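Diol-dehydratase (Roseburia inulinivorans, PDB 5I2A) probably catalyses the B12-independent dehydration of 1,2-propanediol as a glycyl radical enzyme of the pyruvate formate-lyase-like family. Local coordinates at residues 343-348 with 376-381; 691-696 with 721-726; 754-759 with 787-792; 813-818 with 831-836. All blocks are in the same frame, centred on the assembly; numbering follows the deposited sequence.

Contact 1: residues 343-348 with 376-381; sequences LFQNLI and LPMPSL
Segments 343-348 and 376-381 meet as the starts of two parallel strands, with N346 paired to S380 and L347 to L381. Two backbone bonds set this register: S380 N reaches Q345 O at 2.9 Å and L347 N reaches S380 O at 3.2 Å. Before the strands begin, the gap is bridged by M378. Its CG stands opposite the carbonyl carbon (chi1 -52°), and the chain then runs across to place SD between two weak N-H donors, L343 N at 3.3 Å and Q345 NE2 at 3.4 Å. The Q345 amide probably cannot easily rotate, since NE2 also binds L323 O while OE1 takes bonds from Q273 and Q277. A water joins Q345 N to S380 OG, donating to the hydroxyl oxygen at 2.7 Å. P379, entered through a cis peptide, lays its CB 4.1 Å from L347 CB, and L347 CD2 lies at the same distance from L381 CD1. The N346 amide projects from the opposite face of the sheet, bonded to S382 OG and G437 O. This is a beta-alpha-beta crossover: helix 362-374 connects the strands and packs on L347 and L381, W320 of helix 309-323 meets L347 and P379, and strand 434-436 touches N346 and I348.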
# COMPACT_ATOMS: atom_id res chain seq x y z
N LEU A 343 3.48 -7.25 30.54
CA LEU A 343 3.63 -6.45 29.33
C LEU A 343 5.12 -6.39 28.94
O LEU A 343 5.48 -5.67 28.01
CB LEU A 343 3.05 -5.04 29.54
CG LEU A 343 1.52 -5.01 29.60
CD1 LEU A 343 0.99 -3.59 29.85
CD2 LEU A 343 0.95 -5.56 28.31
N PHE A 344 5.95 -7.12 29.69
CA PHE A 344 7.37 -7.27 29.39
C PHE A 344 8.05 -5.91 29.17
O PHE A 344 8.73 -5.70 28.17
CB PHE A 344 7.55 -8.18 28.17
CG PHE A 344 6.72 -9.43 28.25
CD1 PHE A 344 7.20 -10.56 28.90
CD2 PHE A 344 5.42 -9.45 27.74
CE1 PHE A 344 6.41 -11.70 29.01
CE2 PHE A 344 4.62 -10.59 27.86
CZ PHE A 344 5.12 -11.72 28.47
N GLN A 345 7.82 -5.00 30.10
CA GLN A 345 8.34 -3.65 30.00
C GLN A 345 9.73 -3.65 30.63
O GLN A 345 9.88 -3.54 31.84
CB GLN A 345 7.39 -2.65 30.68
CG GLN A 345 5.97 -2.62 30.03
CD GLN A 345 4.97 -1.78 30.83
OE1 GLN A 345 4.57 -0.69 30.41
NE2 GLN A 345 4.53 -2.31 31.98
N ASN A 346 10.73 -3.81 29.78
CA ASN A 346 12.08 -4.02 30.27
C ASN A 346 12.78 -2.70 30.52
O ASN A 346 12.80 -1.81 29.67
CB ASN A 346 12.88 -4.87 29.30
CG ASN A 346 14.11 -5.49 29.96
OD1 ASN A 346 15.05 -4.79 30.32
ND2 ASN A 346 14.09 -6.80 30.11
N LEU A 347 13.36 -2.59 31.71
CA LEU A 347 14.03 -1.38 32.17
C LEU A 347 15.36 -1.80 32.74
O LEU A 347 15.43 -2.66 33.63
CB LEU A 347 13.19 -0.62 33.21
CG LEU A 347 13.66 0.77 33.66
CD1 LEU A 347 12.45 1.61 34.12
CD2 LEU A 347 14.68 0.71 34.78
N ILE A 348 16.43 -1.21 32.22
CA ILE A 348 17.76 -1.69 32.52
C ILE A 348 18.59 -0.61 33.23
O ILE A 348 18.37 0.58 33.03
CB ILE A 348 18.47 -2.15 31.23
CG1 ILE A 348 19.61 -3.14 31.54
CG2 ILE A 348 18.96 -0.97 30.42
CD1 ILE A 348 19.85 -4.10 30.39
N LEU A 376 6.42 -5.76 42.79
CA LEU A 376 5.44 -6.26 41.82
C LEU A 376 6.18 -6.86 40.62
O LEU A 376 7.39 -6.69 40.51
CB LEU A 376 4.52 -5.12 41.39
CG LEU A 376 3.46 -4.76 42.43
CD1 LEU A 376 2.55 -3.65 41.89
CD2 LEU A 376 2.65 -6.00 42.85
N PRO A 377 5.47 -7.56 39.72
CA PRO A 377 6.18 -8.17 38.58
C PRO A 377 6.89 -7.18 37.65
O PRO A 377 7.96 -7.49 37.16
CB PRO A 377 5.06 -8.88 37.83
CG PRO A 377 4.08 -9.24 38.90
CD PRO A 377 4.09 -8.05 39.81
N MET A 378 6.29 -6.03 37.40
CA MET A 378 6.83 -5.08 36.44
C MET A 378 7.44 -3.89 37.17
O MET A 378 7.03 -3.59 38.28
CB MET A 378 5.72 -4.63 35.46
CG MET A 378 4.97 -5.82 34.82
SD MET A 378 4.24 -5.46 33.20
CE MET A 378 2.50 -5.30 33.59
N PRO A 379 8.42 -3.20 36.55
CA PRO A 379 9.04 -3.49 35.25
C PRO A 379 9.93 -4.73 35.32
O PRO A 379 10.25 -5.20 36.42
CB PRO A 379 9.87 -2.24 34.96
CG PRO A 379 10.22 -1.71 36.36
CD PRO A 379 8.98 -2.00 37.18
N SER A 380 10.30 -5.25 34.15
CA SER A 380 11.25 -6.34 34.07
C SER A 380 12.65 -5.72 34.21
O SER A 380 13.34 -5.43 33.21
CB SER A 380 11.10 -7.13 32.76
OG SER A 380 9.81 -7.72 32.64
N LEU A 381 13.05 -5.52 35.46
CA LEU A 381 14.32 -4.89 35.78
C LEU A 381 15.51 -5.71 35.30
O LEU A 381 15.59 -6.92 35.49
CB LEU A 381 14.44 -4.65 37.28
CG LEU A 381 15.66 -3.84 37.71
CD1 LEU A 381 15.53 -2.42 37.22
CD2 LEU A 381 15.81 -3.88 39.23
O HOH W 1 7.43 -6.37 32.78

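Contact 2: residues 691-696 with 721-726; sequences AGLYPV and DGVGPT
D721, whose CB rests 3.8 Å from P695 CG, has its carboxylate oxygen OD2 held by two groups from beyond these segments: N756 ND2 through a hydrogen bond, and R836 NE through a long, weak ion pair. Between 691-696 and 721-726 themselves there is no hydrogen bond, and the contact is one of close packing. The P695 ring lies along the D721-G722 peptide, with CG 3.5 Å and CD 3.6 Å from G722 N. The nearest pair of CA atoms is Y694 CA and G722 CA, 4.3 Å apart. On the other side of G722, L693 and V723 cross at about a right angle. V723 CG1, opposite the carbonyl carbon at chi1 -62°, comes 3.5 Å from L693 CB and 3.8 Å from L693 CD1. The Y694 side chain turns from this interface, and its OH bonds to H451 O. D721 to G724 form a type II' beta turn, with G722 at its second position at phi 77° and psi -140°. P695, against which the turn packs, also touches A816, the residue before G817, the predicted glycyl radical site; this places the contact among the loops packed about the predicted radical loop, as expected for a glycyl radical enzyme.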
# COMPACT_ATOMS: atom_id res chain seq x y z
N ALA A 691 17.80 -15.18 14.85
CA ALA A 691 17.25 -16.09 15.85
C ALA A 691 17.36 -15.56 17.28
O ALA A 691 18.35 -14.92 17.65
CB ALA A 691 17.95 -17.45 15.76
N GLY A 692 16.33 -15.83 18.07
CA GLY A 692 16.44 -15.81 19.52
C GLY A 692 16.20 -17.21 20.07
O GLY A 692 15.68 -18.08 19.36
N LEU A 693 16.58 -17.42 21.32
CA LEU A 693 16.38 -18.69 22.00
C LEU A 693 15.85 -18.41 23.41
O LEU A 693 16.60 -18.40 24.38
CB LEU A 693 17.67 -19.52 22.04
CG LEU A 693 18.30 -19.86 20.68
CD1 LEU A 693 19.74 -20.32 20.82
CD2 LEU A 693 17.47 -20.89 19.94
N TYR A 694 14.55 -18.18 23.50
CA TYR A 694 13.91 -17.94 24.78
C TYR A 694 12.46 -18.38 24.70
O TYR A 694 11.90 -18.50 23.61
CB TYR A 694 14.02 -16.47 25.18
CG TYR A 694 13.27 -15.45 24.33
CD1 TYR A 694 11.91 -15.22 24.53
CD2 TYR A 694 13.94 -14.66 23.39
CE1 TYR A 694 11.24 -14.26 23.81
CE2 TYR A 694 13.27 -13.67 22.66
CZ TYR A 694 11.92 -13.48 22.87
OH TYR A 694 11.22 -12.53 22.18
N PRO A 695 11.85 -18.67 25.86
CA PRO A 695 10.54 -19.34 25.81
C PRO A 695 9.32 -18.54 26.27
O PRO A 695 8.22 -19.00 26.01
CB PRO A 695 10.75 -20.51 26.76
CG PRO A 695 11.57 -19.88 27.86
CD PRO A 695 12.52 -18.90 27.15
N VAL A 696 9.51 -17.40 26.92
CA VAL A 696 8.43 -16.74 27.66
C VAL A 696 7.78 -17.83 28.53
O VAL A 696 8.51 -18.53 29.22
CB VAL A 696 7.42 -16.03 26.75
CG1 VAL A 696 6.67 -14.95 27.55
CG2 VAL A 696 8.15 -15.36 25.58
N ASP A 721 13.05 -24.66 28.99
CA ASP A 721 12.90 -23.22 28.95
C ASP A 721 14.22 -22.59 28.57
O ASP A 721 15.18 -22.65 29.33
CB ASP A 721 12.42 -22.69 30.31
CG ASP A 721 13.23 -23.24 31.48
OD1 ASP A 721 13.43 -24.47 31.56
OD2 ASP A 721 13.67 -22.45 32.33
N GLY A 722 14.28 -22.01 27.38
CA GLY A 722 15.48 -21.32 26.92
C GLY A 722 16.59 -22.23 26.44
O GLY A 722 16.34 -23.24 25.78
N VAL A 723 17.83 -21.87 26.77
CA VAL A 723 19.00 -22.65 26.36
C VAL A 723 19.56 -23.51 27.49
O VAL A 723 20.52 -24.23 27.30
CB VAL A 723 20.14 -21.74 25.80
CG1 VAL A 723 19.66 -20.99 24.58
CG2 VAL A 723 20.60 -20.76 26.86
N GLY A 724 18.95 -23.44 28.68
CA GLY A 724 19.41 -24.23 29.81
C GLY A 724 19.07 -25.72 29.70
O GLY A 724 18.28 -26.13 28.85
N PRO A 725 19.65 -26.54 30.58
CA PRO A 725 19.44 -27.99 30.55
C PRO A 725 18.05 -28.38 30.99
O PRO A 725 17.36 -27.59 31.64
CB PRO A 725 20.48 -28.52 31.54
CG PRO A 725 21.39 -27.37 31.82
CD PRO A 725 20.58 -26.14 31.65
N THR A 726 17.64 -29.59 30.65
CA THR A 726 16.34 -30.10 31.04
C THR A 726 16.29 -30.31 32.56
O THR A 726 17.26 -30.77 33.16
CB THR A 726 16.03 -31.40 30.30
OG1 THR A 726 15.65 -31.11 28.95
CG2 THR A 726 14.90 -32.16 30.97

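Contact 3: residues 754-759 with 787-792; sequences LFNMKM and HMQFNV
F755 N opens the pairing of 754-759 with 787-792 by bonding to a side chain: H787 ND1 accepts it at 3.1 Å, nearly straight (167°) and in the plane of the imidazole. H787 CG stands trans to its own backbone N (chi1 156°), which swings the ring alongside L754, CE1 lying 3.7 Å from L754 CG. Backbone bonds then continue from strand to strand in parallel fashion: Q789 N to F755 O, M757 N to Q789 O, N791 N to M757 O and M759 N to N791 O, the last the shortest at 2.9 Å. The strand axes approach to 4.6 Å at an angle of 31°.

Sulfur and aromatic groups fill one face. M788 SD sits 5.2 Å from the centroid of the F755 ring, and M757 SD 5.4 Å from that of F790; both are oblique Met-aromatic contacts. The methyls M757 CE and M788 CE meet at 3.8 Å, and the methylene M759 CG lies equally near F790 CD2.

Polar side chains occupy the face of N756, Q789, K758 and N791. N791 OD1 accepts R814 N, its ND2 donates to a water at 2.9 Å, and K758 NZ binds I833 O.

Helix 766-781 links the strands in a beta-alpha-beta unit and packs on M757, M788 and F790; helix 734-741 meets F755 and M788. Strand 756-759 ends the sheet within the chain, while 787-792 continues it to the antiparallel strand 409-412.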
# COMPACT_ATOMS: atom_id res chain seq x y z
N LEU A 754 18.22 -17.10 26.51
CA LEU A 754 17.77 -17.06 27.89
C LEU A 754 18.25 -18.29 28.67
O LEU A 754 17.95 -19.43 28.30
CB LEU A 754 16.24 -16.96 27.96
CG LEU A 754 15.65 -16.91 29.38
CD1 LEU A 754 14.41 -16.01 29.42
CD2 LEU A 754 15.29 -18.29 29.89
N PHE A 755 18.93 -18.03 29.78
CA PHE A 755 19.41 -19.09 30.67
C PHE A 755 18.79 -18.90 32.06
O PHE A 755 19.18 -18.00 32.81
CB PHE A 755 20.95 -19.08 30.74
CG PHE A 755 21.57 -20.25 31.49
CD1 PHE A 755 20.81 -21.33 31.92
CD2 PHE A 755 22.93 -20.24 31.78
CE1 PHE A 755 21.40 -22.39 32.61
CE2 PHE A 755 23.53 -21.30 32.47
CZ PHE A 755 22.76 -22.37 32.88
N ASN A 756 17.81 -19.75 32.37
CA ASN A 756 17.21 -19.83 33.71
C ASN A 756 18.01 -20.71 34.65
O ASN A 756 18.41 -21.81 34.29
CB ASN A 756 15.80 -20.42 33.64
CG ASN A 756 14.72 -19.38 33.49
OD1 ASN A 756 14.86 -18.24 33.94
ND2 ASN A 756 13.63 -19.76 32.85
N MET A 757 18.19 -20.25 35.89
CA MET A 757 18.69 -21.12 36.94
C MET A 757 17.93 -20.89 38.25
O MET A 757 17.51 -19.78 38.54
CB MET A 757 20.19 -20.90 37.13
CG MET A 757 20.84 -21.87 38.09
SD MET A 757 22.64 -21.71 38.19
CE MET A 757 23.16 -22.56 36.71
N LYS A 758 17.72 -21.96 39.02
CA LYS A 758 17.06 -21.83 40.32
C LYS A 758 18.04 -22.17 41.44
O LYS A 758 18.67 -23.23 41.43
CB LYS A 758 15.81 -22.71 40.38
CG LYS A 758 15.07 -22.68 41.73
CD LYS A 758 13.65 -23.27 41.63
CE LYS A 758 13.69 -24.71 41.19
NZ LYS A 758 12.35 -25.34 41.05
N MET A 759 18.19 -21.25 42.39
CA MET A 759 19.09 -21.44 43.54
C MET A 759 18.28 -21.68 44.78
O MET A 759 17.25 -21.05 44.99
CB MET A 759 19.97 -20.21 43.79
CG MET A 759 20.53 -19.54 42.54
SD MET A 759 21.57 -20.67 41.66
CE MET A 759 22.88 -20.89 42.87
N HIS A 787 23.33 -14.23 28.88
CA HIS A 787 22.31 -13.84 29.84
C HIS A 787 22.08 -14.90 30.90
O HIS A 787 22.15 -16.09 30.61
CB HIS A 787 20.99 -13.56 29.11
CG HIS A 787 19.79 -13.71 29.98
ND1 HIS A 787 19.20 -14.93 30.23
CD2 HIS A 787 19.11 -12.80 30.72
CE1 HIS A 787 18.18 -14.76 31.05
NE2 HIS A 787 18.11 -13.48 31.37
N MET A 788 21.79 -14.46 32.13
CA MET A 788 21.38 -15.37 33.20
C MET A 788 20.36 -14.70 34.09
O MET A 788 20.41 -13.48 34.30
CB MET A 788 22.57 -15.81 34.07
CG MET A 788 23.37 -16.97 33.54
SD MET A 788 24.56 -17.56 34.78
CE MET A 788 23.69 -18.94 35.52
N GLN A 789 19.45 -15.49 34.65
CA GLN A 789 18.49 -14.98 35.63
C GLN A 789 18.06 -16.10 36.58
O GLN A 789 18.14 -17.28 36.25
CB GLN A 789 17.27 -14.40 34.92
CG GLN A 789 16.52 -15.45 34.13
CD GLN A 789 15.40 -14.87 33.27
OE1 GLN A 789 14.36 -15.51 33.10
NE2 GLN A 789 15.61 -13.67 32.73
N PHE A 790 17.59 -15.70 37.76
CA PHE A 790 17.49 -16.63 38.88
C PHE A 790 16.20 -16.56 39.66
O PHE A 790 15.74 -15.48 40.05
CB PHE A 790 18.64 -16.38 39.85
CG PHE A 790 20.00 -16.44 39.21
CD1 PHE A 790 20.52 -15.33 38.57
CD2 PHE A 790 20.75 -17.59 39.28
CE1 PHE A 790 21.77 -15.38 38.00
CE2 PHE A 790 22.00 -17.64 38.72
CZ PHE A 790 22.51 -16.53 38.08
N ASN A 791 15.62 -17.73 39.89
CA ASN A 791 14.71 -17.92 41.01
C ASN A 791 15.53 -18.19 42.25
O ASN A 791 16.57 -18.85 42.17
CB ASN A 791 13.76 -19.10 40.76
CG ASN A 791 12.49 -18.69 40.08
OD1 ASN A 791 11.75 -17.83 40.58
ND2 ASN A 791 12.22 -19.28 38.91
N VAL A 792 15.09 -17.67 43.38
CA VAL A 792 15.72 -18.01 44.66
C VAL A 792 14.59 -18.36 45.63
O VAL A 792 13.91 -17.48 46.14
CB VAL A 792 16.58 -16.86 45.22
CG1 VAL A 792 17.21 -17.27 46.57
CG2 VAL A 792 17.68 -16.47 44.21
O HOH W 2 15.26 -18.21 36.68
O HOH W 3 14.30 -20.67 37.46

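Contact 4: residues 813-818 with 831-836; sequences VRVAGY and DDIIKR
V813 starts the approach to helix 827-835, its CG2 3.9 Å from I833 CD1, in the first strand of a beta hairpin, 812-814 with 819-821. The turn of this hairpin is the loop of glycyl radical enzymes that carries the radical glycine, here G817 by prediction, unmodified in this structure. At R814 the carbonyl oxygen receives a weak bond from R836 NH1 at 3.4 Å, while the side chain heads away from the helix and bonds to S819 OG through NH1. V815 holds the centre of the contact. Its O is gripped end-on by R836, with NH1 and NH2 each at 2.9 Å; NH1 comes in the carbonyl plane on a lone pair, whereas NH2 stands 49° above that plane. N756 ND2 adds a third donor to the same oxygen. The R836 side chain reaches this point extended from CG to NE, and I833 CG1 lies over the centre of one guanidinium face, while the edge of the group is turned to V815 O. V815 CG2 also touches I833 CD1, at 4.2 Å. G817 has phi 87° and psi 2°, where a CB would be jammed against the preceding carbonyl oxygen, and the turn is closed by V815 N bonding to Y818 O at 2.9 Å. Y818 N, in turn, sits 3.2 Å above the R814 guanidinium plane, over its centre.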
# COMPACT_ATOMS: atom_id res chain seq x y z
N VAL A 813 7.56 -15.22 41.39
CA VAL A 813 8.60 -16.11 40.88
C VAL A 813 9.09 -15.61 39.54
O VAL A 813 8.38 -14.88 38.85
CB VAL A 813 8.13 -17.56 40.71
CG1 VAL A 813 7.79 -18.18 42.06
CG2 VAL A 813 6.93 -17.63 39.73
N ARG A 814 10.30 -16.02 39.18
CA ARG A 814 10.82 -15.80 37.84
C ARG A 814 10.23 -16.83 36.90
O ARG A 814 10.33 -18.02 37.18
CB ARG A 814 12.35 -15.89 37.82
CG ARG A 814 12.96 -15.38 36.52
CD ARG A 814 12.63 -13.89 36.32
NE ARG A 814 13.28 -13.31 35.13
CZ ARG A 814 13.19 -12.04 34.77
NH1 ARG A 814 12.46 -11.19 35.49
NH2 ARG A 814 13.83 -11.60 33.69
N VAL A 815 9.62 -16.38 35.80
CA VAL A 815 9.14 -17.32 34.79
C VAL A 815 10.24 -17.53 33.74
O VAL A 815 11.06 -18.42 33.88
CB VAL A 815 7.82 -16.83 34.12
CG1 VAL A 815 7.31 -17.86 33.14
CG2 VAL A 815 6.77 -16.56 35.18
N ALA A 816 10.27 -16.71 32.69
CA ALA A 816 11.43 -16.69 31.79
C ALA A 816 11.53 -15.35 31.08
O ALA A 816 10.77 -15.07 30.16
CB ALA A 816 11.35 -17.83 30.78
N GLY A 817 12.44 -14.51 31.54
CA GLY A 817 12.61 -13.19 30.96
C GLY A 817 11.69 -12.17 31.59
O GLY A 817 11.69 -11.01 31.18
N TYR A 818 10.92 -12.61 32.58
CA TYR A 818 9.99 -11.77 33.32
C TYR A 818 9.59 -12.46 34.61
O TYR A 818 9.73 -13.67 34.73
CB TYR A 818 8.72 -11.45 32.51
CG TYR A 818 7.77 -12.61 32.30
CD1 TYR A 818 8.11 -13.67 31.46
CD2 TYR A 818 6.52 -12.65 32.93
CE1 TYR A 818 7.22 -14.73 31.23
CE2 TYR A 818 5.63 -13.71 32.72
CZ TYR A 818 5.98 -14.74 31.87
OH TYR A 818 5.12 -15.80 31.65
N ASP A 831 3.68 -25.93 37.99
CA ASP A 831 4.38 -27.22 38.05
C ASP A 831 5.70 -27.19 37.27
O ASP A 831 6.67 -27.80 37.69
CB ASP A 831 3.51 -28.36 37.53
CG ASP A 831 2.34 -28.70 38.45
OD1 ASP A 831 2.31 -28.21 39.60
OD2 ASP A 831 1.47 -29.47 38.01
N ASP A 832 5.70 -26.52 36.12
CA ASP A 832 6.92 -26.44 35.33
C ASP A 832 8.01 -25.72 36.13
O ASP A 832 9.15 -26.14 36.16
CB ASP A 832 6.68 -25.71 34.00
CG ASP A 832 7.85 -25.87 33.03
OD1 ASP A 832 8.26 -27.02 32.79
OD2 ASP A 832 8.36 -24.86 32.52
N ILE A 833 7.62 -24.63 36.78
CA ILE A 833 8.56 -23.82 37.55
C ILE A 833 9.07 -24.62 38.75
O ILE A 833 10.27 -24.60 39.06
CB ILE A 833 7.89 -22.50 37.99
CG1 ILE A 833 7.59 -21.66 36.74
CG2 ILE A 833 8.76 -21.74 38.99
CD1 ILE A 833 6.87 -20.35 37.00
N ILE A 834 8.18 -25.36 39.40
CA ILE A 834 8.54 -26.16 40.56
C ILE A 834 9.54 -27.27 40.23
O ILE A 834 10.46 -27.51 41.00
CB ILE A 834 7.28 -26.76 41.23
CG1 ILE A 834 6.49 -25.66 41.94
CG2 ILE A 834 7.66 -27.85 42.21
CD1 ILE A 834 5.06 -26.06 42.36
N LYS A 835 9.39 -27.94 39.10
CA LYS A 835 10.28 -29.06 38.84
C LYS A 835 11.65 -28.63 38.28
O LYS A 835 12.51 -29.48 38.09
CB LYS A 835 9.64 -30.08 37.91
CG LYS A 835 9.74 -29.78 36.44
CD LYS A 835 9.32 -30.98 35.60
CE LYS A 835 9.38 -30.64 34.10
NZ LYS A 835 8.30 -29.68 33.69
N ARG A 836 11.84 -27.34 38.02
CA ARG A 836 13.15 -26.86 37.58
C ARG A 836 14.21 -27.26 38.60
O ARG A 836 13.96 -27.27 39.80
CB ARG A 836 13.15 -25.34 37.40
CG ARG A 836 12.35 -24.87 36.19
CD ARG A 836 12.33 -23.36 36.13
NE ARG A 836 11.45 -22.86 35.07
CZ ARG A 836 11.19 -21.57 34.87
NH1 ARG A 836 11.77 -20.65 35.64
NH2 ARG A 836 10.38 -21.20 33.89

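Contacts 1 and 3 lie at the two ends of one five-stranded sheet, with centres about 16 Å apart, and strand 409-412 lies between them. Contact 4 brings the predicted radical loop to both: R814 N lies 2.7 Å from N791 OD1 of contact 3, and Y818 CD1 meets F344 CE1 of contact 1 at 3.6 Å. Contact 2 borders the same loop, with V696 CG1 3.7 Å from Y818 CE1 and also 3.6 Å from F344 CE1. It is tied to contact 3 through V723 N and L754 O, 2.9 Å apart. The side chains of F344 and Y694 each lie about 4 Å from bound 1,2-ethanediol, probably from the crystallisation liquor, which may mark a pocket.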